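Maternal effect protein oskar (Drosophila melanogaster, PDB 5A4A) induces germ-plasm formation in the fly and, through its OSK domain with an SGNH-hydrolase-like fold, probably binds RNA. Local coordinates at residues G65-L70 and E100-L105; K108-H111 and V116-L119. All blocks are in the same frame, centred on the assembly; numbering follows the deposited sequence.

Contact 1: residues G65-L70 and E100-L105. With SO4 (sulfate ion), chain G.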
# COMPACT_ATOMS: atom_id res chain seq x y z
N GLY A 65 3.66 9.61 4.48
CA GLY A 65 4.41 8.66 5.28
C GLY A 65 5.39 7.86 4.43
O GLY A 65 6.52 7.60 4.85
N ALA A 66 4.95 7.47 3.24
CA ALA A 66 5.78 6.70 2.32
C ALA A 66 6.94 7.56 1.82
O ALA A 66 8.08 7.10 1.73
CB ALA A 66 4.95 6.16 1.15
N ARG A 67 6.65 8.82 1.52
CA ARG A 67 7.67 9.78 1.10
C ARG A 67 8.76 9.88 2.17
O ARG A 67 9.95 9.85 1.85
CB ARG A 67 7.03 11.15 0.84
CG ARG A 67 6.20 11.25 -0.45
CD ARG A 67 5.44 12.57 -0.54
NE ARG A 67 6.32 13.73 -0.71
CZ ARG A 67 5.95 14.99 -0.49
NH1 ARG A 67 4.71 15.27 -0.10
NH2 ARG A 67 6.82 15.98 -0.67
N ASN A 68 8.34 9.99 3.43
CA ASN A 68 9.28 10.02 4.55
C ASN A 68 10.01 8.71 4.77
O ASN A 68 11.21 8.69 5.06
CB ASN A 68 8.58 10.43 5.85
CG ASN A 68 8.15 11.89 5.85
OD1 ASN A 68 8.74 12.72 5.16
ND2 ASN A 68 7.12 12.20 6.63
N ARG A 69 9.28 7.60 4.63
CA ARG A 69 9.85 6.28 4.87
C ARG A 69 11.01 6.00 3.92
O ARG A 69 12.04 5.44 4.32
CB ARG A 69 8.77 5.20 4.73
CG ARG A 69 9.24 3.77 5.02
CD ARG A 69 9.57 3.58 6.49
NE ARG A 69 10.16 2.27 6.76
CZ ARG A 69 11.46 2.00 6.63
NH1 ARG A 69 12.31 2.93 6.22
NH2 ARG A 69 11.91 0.78 6.91
N LEU A 70 10.86 6.39 2.65
CA LEU A 70 11.92 6.17 1.66
C LEU A 70 13.19 6.97 1.93
O LEU A 70 14.28 6.56 1.52
CB LEU A 70 11.42 6.47 0.24
CG LEU A 70 10.37 5.48 -0.26
CD1 LEU A 70 9.93 5.88 -1.67
CD2 LEU A 70 10.93 4.07 -0.25
N GLU A 100 -3.70 13.61 -4.42
CA GLU A 100 -3.10 13.58 -5.75
C GLU A 100 -1.79 14.36 -5.77
O GLU A 100 -0.79 13.92 -6.35
CB GLU A 100 -4.10 14.11 -6.79
CG GLU A 100 -5.26 13.14 -6.98
CD GLU A 100 -6.39 13.69 -7.83
OE1 GLU A 100 -6.37 14.90 -8.13
OE2 GLU A 100 -7.29 12.90 -8.19
N HIS A 101 -1.79 15.52 -5.13
CA HIS A 101 -0.56 16.32 -4.98
C HIS A 101 0.56 15.52 -4.31
O HIS A 101 1.70 15.51 -4.79
CB HIS A 101 -0.87 17.58 -4.17
CG HIS A 101 0.35 18.36 -3.78
ND1 HIS A 101 1.04 19.16 -4.66
CD2 HIS A 101 1.01 18.44 -2.60
CE1 HIS A 101 2.06 19.71 -4.04
NE2 HIS A 101 2.06 19.30 -2.78
N ASP A 102 0.24 14.85 -3.21
CA ASP A 102 1.23 14.05 -2.48
C ASP A 102 1.73 12.88 -3.32
O ASP A 102 2.92 12.57 -3.34
CB ASP A 102 0.63 13.52 -1.17
CG ASP A 102 0.34 14.62 -0.17
OD1 ASP A 102 0.79 15.77 -0.38
OD2 ASP A 102 -0.34 14.34 0.85
N PHE A 103 0.81 12.22 -4.02
CA PHE A 103 1.18 11.08 -4.85
C PHE A 103 2.11 11.50 -5.99
O PHE A 103 3.09 10.82 -6.29
CB PHE A 103 -0.07 10.37 -5.38
CG PHE A 103 0.23 9.07 -6.08
CD1 PHE A 103 0.43 7.92 -5.35
CD2 PHE A 103 0.33 9.02 -7.47
CE1 PHE A 103 0.72 6.72 -5.98
CE2 PHE A 103 0.62 7.82 -8.11
CZ PHE A 103 0.82 6.68 -7.36
N ARG A 104 1.83 12.65 -6.61
CA ARG A 104 2.69 13.16 -7.67
C ARG A 104 4.11 13.39 -7.13
O ARG A 104 5.10 13.07 -7.78
CB ARG A 104 2.09 14.43 -8.27
CG ARG A 104 2.95 15.16 -9.27
CD ARG A 104 2.23 16.40 -9.78
NE ARG A 104 1.24 16.09 -10.81
CZ ARG A 104 -0.08 16.06 -10.62
NH1 ARG A 104 -0.60 16.33 -9.43
NH2 ARG A 104 -0.88 15.77 -11.64
N LEU A 105 4.19 13.91 -5.91
CA LEU A 105 5.49 14.13 -5.27
C LEU A 105 6.20 12.83 -4.86
O LEU A 105 7.43 12.76 -4.88
CB LEU A 105 5.36 15.07 -4.07
CG LEU A 105 4.99 16.51 -4.44
CD1 LEU A 105 4.80 17.34 -3.18
CD2 LEU A 105 6.04 17.14 -5.35
S SO4 G . 4.93 19.06 0.40
O1 SO4 G . 5.14 19.49 1.78
O2 SO4 G . 6.21 18.64 -0.16
O3 SO4 G . 3.98 17.95 0.39
O4 SO4 G . 4.39 20.15 -0.40
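NH1 of Arg-67, reaching from helix 63-71 toward helix 96-112, is held by sulfate O3 (2.8 Å, N-H...O angle 178°), by OD1 of Asn-64 and, more loosely, by OD1 of Asp-102. The second amino group completes the grip on the sulfate ion, NH2 of Arg-67 donating to sulfate O2 at 2.8 Å. The sulfur lies in the guanidinium plane, so the anion sits end-on to the two amino groups in a bidentate fork. On the other helix NE2 of His-101 turns to sulfate O4, a weak bond of 3.4 Å made in the plane of the ring. The Arg-67 chain runs out extended and then bends at CG-CD (chi3 67°), which carries the planar group over Leu-105. There CB of Leu-105 lies under the centre of one guanidinium face, 3.6 Å from CZ of Arg-67, while CD1 of Leu-105 approaches NH2 of Arg-67 at 3.5 Å. The salt bridge to Asp-102 is long, OD1 of Asp-102 standing oblique to the guanidinium and 4.0 Å from NH1 of Arg-67. Leucine packing on one face and bonds along the edge thus fix the rotation of the guanidinium. The sulfate probably comes from the crystallisation liquor; the paired arginine and histidine donors form an anion site between two helices, consistent with, though not proof of, a place where an RNA phosphate could bind.

Contact 2: residues K108-H111 and V116-L119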
# COMPACT_ATOMS: atom_id res chain seq x y z
N LYS A 108 7.75 11.56 -8.05
CA LYS A 108 8.92 12.37 -8.37
C LYS A 108 10.09 12.07 -7.45
O LYS A 108 11.24 12.01 -7.90
CB LYS A 108 8.53 13.85 -8.31
CG LYS A 108 9.68 14.85 -8.38
CD LYS A 108 9.11 16.26 -8.19
CE LYS A 108 10.14 17.24 -7.66
NZ LYS A 108 11.17 17.57 -8.68
N GLU A 109 9.81 11.89 -6.16
CA GLU A 109 10.86 11.56 -5.20
C GLU A 109 11.50 10.20 -5.49
O GLU A 109 12.72 10.06 -5.43
CB GLU A 109 10.30 11.58 -3.78
CG GLU A 109 11.22 10.97 -2.76
CD GLU A 109 10.61 10.96 -1.37
OE1 GLU A 109 9.66 11.72 -1.11
OE2 GLU A 109 11.07 10.19 -0.52
N MET A 110 10.69 9.21 -5.82
CA MET A 110 11.23 7.91 -6.19
C MET A 110 12.12 8.03 -7.43
O MET A 110 13.19 7.41 -7.50
CB MET A 110 10.09 6.90 -6.40
CG MET A 110 9.36 6.58 -5.10
SD MET A 110 8.10 5.30 -5.24
CE MET A 110 9.13 3.86 -5.57
N HIS A 111 11.71 8.85 -8.39
CA HIS A 111 12.52 9.07 -9.58
C HIS A 111 13.87 9.69 -9.19
O HIS A 111 14.93 9.26 -9.64
CB HIS A 111 11.78 9.97 -10.57
CG HIS A 111 12.43 10.04 -11.92
ND1 HIS A 111 12.25 11.09 -12.79
CD2 HIS A 111 13.26 9.17 -12.55
CE1 HIS A 111 12.94 10.88 -13.90
NE2 HIS A 111 13.56 9.71 -13.77
N VAL A 116 12.32 2.51 -8.77
CA VAL A 116 11.26 2.40 -9.78
C VAL A 116 9.97 1.90 -9.16
O VAL A 116 9.92 0.78 -8.66
CB VAL A 116 11.66 1.43 -10.89
CG1 VAL A 116 10.60 1.43 -12.00
CG2 VAL A 116 13.04 1.79 -11.46
N PRO A 117 8.89 2.71 -9.20
CA PRO A 117 7.63 2.24 -8.64
C PRO A 117 6.90 1.33 -9.62
O PRO A 117 6.83 1.65 -10.81
CB PRO A 117 6.81 3.53 -8.43
CG PRO A 117 7.64 4.65 -9.03
CD PRO A 117 8.78 4.05 -9.79
N ILE A 118 6.40 0.21 -9.11
CA ILE A 118 5.38 -0.60 -9.79
C ILE A 118 4.10 -0.38 -9.00
O ILE A 118 4.02 -0.73 -7.82
CB ILE A 118 5.77 -2.10 -9.82
CG1 ILE A 118 7.00 -2.31 -10.71
CG2 ILE A 118 4.60 -2.94 -10.33
CD1 ILE A 118 7.64 -3.69 -10.58
N LEU A 119 3.11 0.26 -9.62
CA LEU A 119 1.93 0.69 -8.88
C LEU A 119 0.83 -0.37 -8.88
O LEU A 119 0.61 -1.05 -9.87
CB LEU A 119 1.36 2.00 -9.44
CG LEU A 119 2.24 3.26 -9.35
CD1 LEU A 119 2.85 3.37 -7.98
CD2 LEU A 119 3.33 3.26 -10.42
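Met-110 and Pro-117 lie alongside each other with their side chains running in opposite directions, at the turn where helix 96-112 leads back into strand 116-120 of the SGNH-hydrolase-like alpha/beta fold. This is the second half of a beta-alpha-beta crossover: strand 80-84 precedes the helix, and strand 116-120 pairs in parallel with strand 80-84, Val-116 and Ile-118 both forming backbone hydrogen bonds with Ile-81. Met-110 and Pro-117 each send CB toward the opposing segment, whereas Val-116 and Ile-118 point away from the helix. The methionine starts with CG anti to its carbonyl carbon (chi1 -67°) and stays extended through chi2, then bends about the CG-SD bond (chi3 67°), which folds the methyl group in against the proline ring. Sulfur and methyl both touch that ring: SD of Met-110 is 3.9 Å from CB of Pro-117 and equally far from its CG. The methyl also reaches the backbone, with CE of Met-110 4.2 Å from C of Val-116. With an alanine here SD and CE would be gone, which is likely to leave CB and CG of Pro-117 short of apolar cover and to open a gap between helix and strand. Around the pair, Leu-70 of helix 63-71 packs against Met-110, and Ile-107 and Leu-152 against Pro-117. The closest approach of the two segments is CE of Met-110 to CB of Pro-117, 3.7 Å.

Helix 96-112 serves both contacts, whose centres are about 10 Å apart. Its earlier turns meet helix 63-71 in contact 1, and its last full turn meets strand 116-120 in contact 2. Contact 1 is only partly buried and mixes charge with apolar packing, an arginine lying over a leucine while a sulfate links the helices, by a weak bond on the histidine side; contact 2 is buried and wholly apolar, tying the helix to the central sheet. They touch through Leu-70, whose CD1 lies 3.6 Å from CG of Met-110, and through Phe-103, whose CZ lies 3.9 Å from CD1 of Leu-119. Polar chemistry thus gathers where the helices face outward, and hydrocarbon where the helix packs on the sheet.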